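Local coordinates for DUF4848 domain-containing protein (Bacteroides thetaiotaomicron, PDB 4LB8), which is of unknown function, a probable lipoprotein of the DUF4848 family that pairs with a second copy of itself through a continuous beta sheet, at residues Ser161-Leu166 against Ser174-Arg179; Thr270-Ser275 against Arg283-Val288. One frame throughout, in Å; residues are numbered along the deposited sequence.

Contact 1. Residues Ser161-Leu166 against Ser174-Arg179; sequences SSVSDL and SRQKDR
Ser162 and Arg175 face each other as an antiparallel hydrogen-bonded pair, and their two backbone bonds hold the short strands together. Ser162 N reaches Arg175 O at 3.0 Å, and Arg175 N returns a bond to Ser162 O at 2.7 Å. The close side of this contact carries Val163 and Ser174, a non-hydrogen-bonded pair whose CA atoms are 4.3 Å apart. One methyl of Val163, CG2, is set beside its backbone N and meets two polar atoms: Ser174 OG at 3.3 Å and Gln176 OE1 at 3.4 Å. The branched valine suits a strand and fills this buried spot, while the small serine leaves room for it and gives its hydroxyl a bond to Gln282 O. Gln176 bends at chi2 (-61°), which turns its amide back toward the first strand; OE1 is held by Gln282 NE2. The other face is looser and partly open to solvent. Here the long Arg175 chain, bent at chi3 (91°), brings its guanidinium up beside Ser162, whose backbone N lies over one of its faces and whose CB is 3.8 Å from Arg175 NH1. Its NH2 is bonded to Thr159 OG1, which also bonds Ser162 OG, and a small serine leaves space for the arginine to lie there. Residues 161-163 also pair antiparallel with a strand of the second subunit, making this the edge of a beta hairpin through which the sheet runs on across the dimer interface.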
loop_
_atom_site.group_PDB
_atom_site.type_symbol
_atom_site.label_atom_id
_atom_site.label_comp_id
_atom_site.label_asym_id
_atom_site.label_seq_id
_atom_site.Cartn_x
_atom_site.Cartn_y
_atom_site.Cartn_z
ATOM N N SER A 161 -3.051 4.419 -0.607
ATOM C CA SER A 161 -3.484 3.446 0.374
ATOM C C SER A 161 -2.418 2.366 0.571
ATOM O O SER A 161 -1.791 1.968 -0.420
ATOM C CB SER A 161 -4.796 2.826 -0.089
ATOM O OG SER A 161 -5.416 2.154 0.993
ATOM N N SER A 162 -2.213 1.910 1.852
ATOM C CA SER A 162 -1.304 0.829 2.291
ATOM C C SER A 162 -1.856 0.164 3.540
ATOM O O SER A 162 -2.200 0.843 4.520
ATOM C CB SER A 162 0.109 1.328 2.559
ATOM O OG SER A 162 0.775 1.559 1.333
ATOM N N VAL A 163 -1.959 -1.168 3.489
ATOM C CA VAL A 163 -2.506 -1.994 4.549
ATOM C C VAL A 163 -1.502 -3.116 4.782
ATOM O O VAL A 163 -1.044 -3.723 3.807
ATOM C CB VAL A 163 -3.929 -2.501 4.180
ATOM C CG1 VAL A 163 -4.521 -3.390 5.267
ATOM C CG2 VAL A 163 -4.866 -1.341 3.870
ATOM N N SER A 164 -1.097 -3.338 6.056
ATOM C CA SER A 164 -0.094 -4.341 6.399
ATOM C C SER A 164 -0.665 -5.745 6.313
ATOM O O SER A 164 -1.858 -5.925 6.547
ATOM C CB SER A 164 0.461 -4.089 7.796
ATOM O OG SER A 164 -0.507 -4.216 8.829
ATOM N N ASP A 165 0.182 -6.739 5.982
ATOM C CA ASP A 165 -0.229 -8.150 5.923
ATOM C C ASP A 165 0.465 -8.940 7.033
ATOM O O ASP A 165 1.299 -8.380 7.734
ATOM C CB ASP A 165 0.054 -8.764 4.535
ATOM C CG ASP A 165 1.496 -8.828 4.069
ATOM O OD1 ASP A 165 2.406 -8.466 4.869
ATOM O OD2 ASP A 165 1.719 -9.217 2.902
ATOM N N LEU A 166 0.176 -10.253 7.161
ATOM C CA LEU A 166 0.756 -11.121 8.199
ATOM C C LEU A 166 2.284 -11.209 8.203
ATOM O O LEU A 166 2.832 -11.773 9.142
ATOM C CB LEU A 166 0.168 -12.528 8.150
ATOM C CG LEU A 166 -1.273 -12.603 8.609
ATOM C CD1 LEU A 166 -1.808 -13.989 8.461
ATOM C CD2 LEU A 166 -1.416 -12.113 10.043
ATOM N N SER A 174 -3.266 0.447 8.692
ATOM C CA SER A 174 -4.098 0.679 7.537
ATOM C C SER A 174 -4.112 2.168 7.273
ATOM O O SER A 174 -4.630 2.925 8.089
ATOM C CB SER A 174 -5.491 0.115 7.737
ATOM O OG SER A 174 -6.177 0.076 6.498
ATOM N N ARG A 175 -3.399 2.609 6.225
ATOM C CA ARG A 175 -3.398 4.023 5.858
ATOM C C ARG A 175 -4.284 4.178 4.646
ATOM O O ARG A 175 -4.000 3.614 3.597
ATOM C CB ARG A 175 -1.997 4.590 5.602
ATOM C CG ARG A 175 -2.053 6.078 5.188
ATOM C CD ARG A 175 -0.712 6.662 4.782
ATOM N NE ARG A 175 -0.524 6.510 3.343
ATOM C CZ ARG A 175 0.287 5.622 2.789
ATOM N NH1 ARG A 175 1.038 4.833 3.550
ATOM N NH2 ARG A 175 0.382 5.536 1.478
ATOM N N GLN A 176 -5.375 4.894 4.800
ATOM C CA GLN A 176 -6.296 5.084 3.698
ATOM C C GLN A 176 -6.109 6.496 3.116
ATOM O O GLN A 176 -5.118 7.144 3.411
ATOM C CB GLN A 176 -7.742 4.779 4.157
ATOM C CG GLN A 176 -7.953 3.302 4.537
ATOM C CD GLN A 176 -7.690 2.338 3.388
ATOM O OE1 GLN A 176 -6.885 1.414 3.514
ATOM N NE2 GLN A 176 -8.339 2.544 2.229
ATOM N N LYS A 177 -7.017 6.945 2.254
ATOM C CA LYS A 177 -6.869 8.221 1.568
ATOM C C LYS A 177 -6.847 9.443 2.536
ATOM O O LYS A 177 -6.089 10.380 2.286
ATOM C CB LYS A 177 -7.933 8.372 0.453
ATOM C CG LYS A 177 -9.319 8.781 0.879
ATOM C CD LYS A 177 -9.794 9.975 0.064
ATOM C CE LYS A 177 -10.996 10.654 0.675
ATOM N NZ LYS A 177 -12.210 9.804 0.596
ATOM N N ASP A 178 -7.641 9.428 3.622
ATOM C CA ASP A 178 -7.658 10.558 4.544
ATOM C C ASP A 178 -7.792 10.128 6.015
ATOM O O ASP A 178 -7.919 10.993 6.880
ATOM C CB ASP A 178 -8.723 11.596 4.152
ATOM C CG ASP A 178 -10.170 11.155 4.207
ATOM O OD1 ASP A 178 -10.433 10.031 4.682
ATOM O OD2 ASP A 178 -11.044 11.952 3.811
ATOM N N ARG A 179 -7.672 8.800 6.294
ATOM C CA ARG A 179 -7.674 8.198 7.630
ATOM C C ARG A 179 -6.578 7.106 7.746
ATOM O O ARG A 179 -6.387 6.345 6.802
ATOM C CB ARG A 179 -9.048 7.593 7.971
ATOM C CG ARG A 179 -10.242 8.546 7.976
ATOM C CD ARG A 179 -10.195 9.579 9.082
ATOM N NE ARG A 179 -11.343 10.485 9.039
ATOM C CZ ARG A 179 -11.386 11.620 8.344
ATOM N NH1 ARG A 179 -10.344 12.001 7.614
ATOM N NH2 ARG A 179 -12.474 12.374 8.361
#

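Contact 2. Residues Thr270-Ser275 against Arg283-Val288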
loop_
_atom_site.group_PDB
_atom_site.type_symbol
_atom_site.label_atom_id
_atom_site.label_comp_id
_atom_site.label_asym_id
_atom_site.label_seq_id
_atom_site.Cartn_x
_atom_site.Cartn_y
_atom_site.Cartn_z
ATOM N N THR A 270 -1.626 -13.565 15.887
ATOM C CA THR A 270 -1.979 -12.476 14.963
ATOM C C THR A 270 -2.805 -11.351 15.630
ATOM O O THR A 270 -3.501 -11.567 16.632
ATOM C CB THR A 270 -2.772 -13.025 13.750
ATOM O OG1 THR A 270 -4.053 -13.555 14.150
ATOM C CG2 THR A 270 -1.980 -14.044 12.935
ATOM N N ILE A 271 -2.721 -10.156 15.041
ATOM C CA ILE A 271 -3.519 -8.978 15.391
ATOM C C ILE A 271 -4.073 -8.369 14.091
ATOM O O ILE A 271 -3.422 -8.432 13.029
ATOM C CB ILE A 271 -2.788 -7.919 16.252
ATOM C CG1 ILE A 271 -1.442 -7.475 15.600
ATOM C CG2 ILE A 271 -2.628 -8.424 17.700
ATOM C CD1 ILE A 271 -0.904 -6.070 15.978
ATOM N N GLU A 272 -5.296 -7.824 14.194
ATOM C CA GLU A 272 -6.033 -7.107 13.153
ATOM C C GLU A 272 -6.546 -5.812 13.767
ATOM O O GLU A 272 -7.091 -5.847 14.880
ATOM C CB GLU A 272 -7.200 -7.941 12.608
ATOM C CG GLU A 272 -6.787 -9.188 11.858
ATOM C CD GLU A 272 -7.925 -10.165 11.675
ATOM O OE1 GLU A 272 -9.052 -9.708 11.382
ATOM O OE2 GLU A 272 -7.700 -11.383 11.842
ATOM N N ILE A 273 -6.363 -4.673 13.052
ATOM C CA ILE A 273 -6.744 -3.335 13.519
ATOM C C ILE A 273 -7.518 -2.568 12.445
ATOM O O ILE A 273 -7.095 -2.515 11.280
ATOM C CB ILE A 273 -5.467 -2.534 13.987
ATOM C CG1 ILE A 273 -5.782 -1.184 14.695
ATOM C CG2 ILE A 273 -4.461 -2.320 12.853
ATOM C CD1 ILE A 273 -6.403 -1.268 16.169
ATOM N N TRP A 274 -8.625 -1.933 12.866
ATOM C CA TRP A 274 -9.429 -0.998 12.077
ATOM C C TRP A 274 -10.020 0.051 13.054
ATOM O O TRP A 274 -9.692 0.014 14.237
ATOM C CB TRP A 274 -10.476 -1.683 11.172
ATOM C CG TRP A 274 -11.639 -2.329 11.878
ATOM C CD1 TRP A 274 -12.906 -1.838 11.991
ATOM C CD2 TRP A 274 -11.655 -3.627 12.495
ATOM N NE1 TRP A 274 -13.694 -2.714 12.704
ATOM C CE2 TRP A 274 -12.960 -3.834 13.003
ATOM C CE3 TRP A 274 -10.681 -4.633 12.692
ATOM C CZ2 TRP A 274 -13.309 -4.983 13.726
ATOM C CZ3 TRP A 274 -11.049 -5.796 13.364
ATOM C CH2 TRP A 274 -12.345 -5.956 13.877
ATOM N N SER A 275 -10.774 1.051 12.554
ATOM C CA SER A 275 -11.319 2.111 13.421
ATOM C C SER A 275 -12.671 2.560 12.906
ATOM O O SER A 275 -13.201 1.943 11.984
ATOM C CB SER A 275 -10.347 3.299 13.514
ATOM O OG SER A 275 -10.246 4.059 12.318
ATOM N N ARG A 283 -9.050 -3.453 7.221
ATOM C CA ARG A 283 -8.258 -3.669 8.439
ATOM C C ARG A 283 -6.854 -4.186 8.140
ATOM O O ARG A 283 -6.669 -5.016 7.250
ATOM C CB ARG A 283 -8.974 -4.613 9.423
ATOM C CG ARG A 283 -8.865 -6.088 9.102
ATOM C CD ARG A 283 -9.958 -6.873 9.777
ATOM N NE ARG A 283 -10.078 -8.236 9.255
ATOM C CZ ARG A 283 -10.615 -8.566 8.082
ATOM N NH1 ARG A 283 -11.076 -7.626 7.263
ATOM N NH2 ARG A 283 -10.680 -9.839 7.714
ATOM N N GLY A 284 -5.889 -3.660 8.888
ATOM C CA GLY A 284 -4.484 -4.040 8.845
ATOM C C GLY A 284 -4.195 -5.251 9.700
ATOM O O GLY A 284 -4.776 -5.404 10.766
ATOM N N PHE A 285 -3.280 -6.109 9.235
ATOM C CA PHE A 285 -2.838 -7.373 9.842
ATOM C C PHE A 285 -1.381 -7.316 10.295
ATOM O O PHE A 285 -0.611 -6.473 9.832
ATOM C CB PHE A 285 -2.978 -8.505 8.795
ATOM C CG PHE A 285 -4.382 -9.000 8.506
ATOM C CD1 PHE A 285 -5.309 -8.187 7.843
ATOM C CD2 PHE A 285 -4.774 -10.284 8.873
ATOM C CE1 PHE A 285 -6.615 -8.634 7.594
ATOM C CE2 PHE A 285 -6.065 -10.745 8.588
ATOM C CZ PHE A 285 -6.971 -9.921 7.934
ATOM N N ALA A 286 -0.987 -8.253 11.170
ATOM C CA ALA A 286 0.388 -8.439 11.654
ATOM C C ALA A 286 0.529 -9.732 12.395
ATOM O O ALA A 286 -0.402 -10.156 13.088
ATOM C CB ALA A 286 0.821 -7.296 12.560
ATOM N N THR A 287 1.698 -10.365 12.240
ATOM C CA THR A 287 2.086 -11.547 12.996
ATOM C C THR A 287 2.753 -11.021 14.269
ATOM O O THR A 287 3.549 -10.075 14.210
ATOM C CB THR A 287 2.993 -12.475 12.168
ATOM O OG1 THR A 287 2.209 -13.078 11.143
ATOM C CG2 THR A 287 3.645 -13.594 13.007
ATOM N N VAL A 288 2.430 -11.633 15.410
ATOM C CA VAL A 288 3.003 -11.236 16.691
ATOM C C VAL A 288 4.065 -12.260 17.104
ATOM O O VAL A 288 3.830 -13.470 17.042
ATOM C CB VAL A 288 1.887 -11.045 17.742
ATOM C CG1 VAL A 288 2.444 -10.627 19.103
ATOM C CG2 VAL A 288 0.858 -10.027 17.246
#
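Glu272 and Arg283 join in a salt bridge beside one end of an antiparallel beta hairpin, strands 268-275 and 284-289. Glu272 leaves the strand with CB 4.0 Å from Gly284 O. CG, placed anti to the carbonyl carbon (chi1 -66°), sits over one face of the Phe285 ring in a CH-pi contact, 3.8 Å from its centroid. CD and the carboxylate carry on past the rim, their plane 17° from the ring's in an offset stack: Glu272 CD is 3.7 Å from Phe285 CE2, and OE2 lies near it too. At the tip OE1 accepts a bond from Arg283 NE and also pairs with Lys216, two positive partners that would help keep the acid ionised. With an alanine here, Arg283 NE and Lys216 would probably be left without their carboxylate, and the Phe285 face would lose the methylene that covers it. The arginine runs extended from CG to NE, its aliphatic part lying along Trp274, where CB and CD each come within 3.7 Å of CE3. On the opposite face Ile271 CG1 touches Ala286 CB and Val288 CG2, apolar residues suited to a side covered by strands 171-175 and 179-188. Gly284, with no side chain, exchanges two backbone bonds with Ile273. Arg283 NE meets Glu272 OE1 at 2.8 Å, the oxygen lying in the guanidinium plane but the nitrogen standing 38° out of the carboxylate plane.

From the N terminus, the chain passes through the helical part before entering strand 161-163. Contact 1 closes first, when strand 171-175 returns over a seven-residue connection; contact 2 closes much later, again over seven residues, near the C terminus. The two hairpins therefore follow in series, neither nested nor crossed. In space their centres lie about 11 Å apart and they meet directly: Ser164 OG and Phe285 O, and Leu166 O and Thr287 OG1, are probably hydrogen-bonded, while Leu166 CD2 packs on Thr270 CG2. Residues 161-166 thus run on from the sheet of contact 1 to the outer strand 284-289 of the sheet of contact 2, tying the two sheets together beside the second subunit.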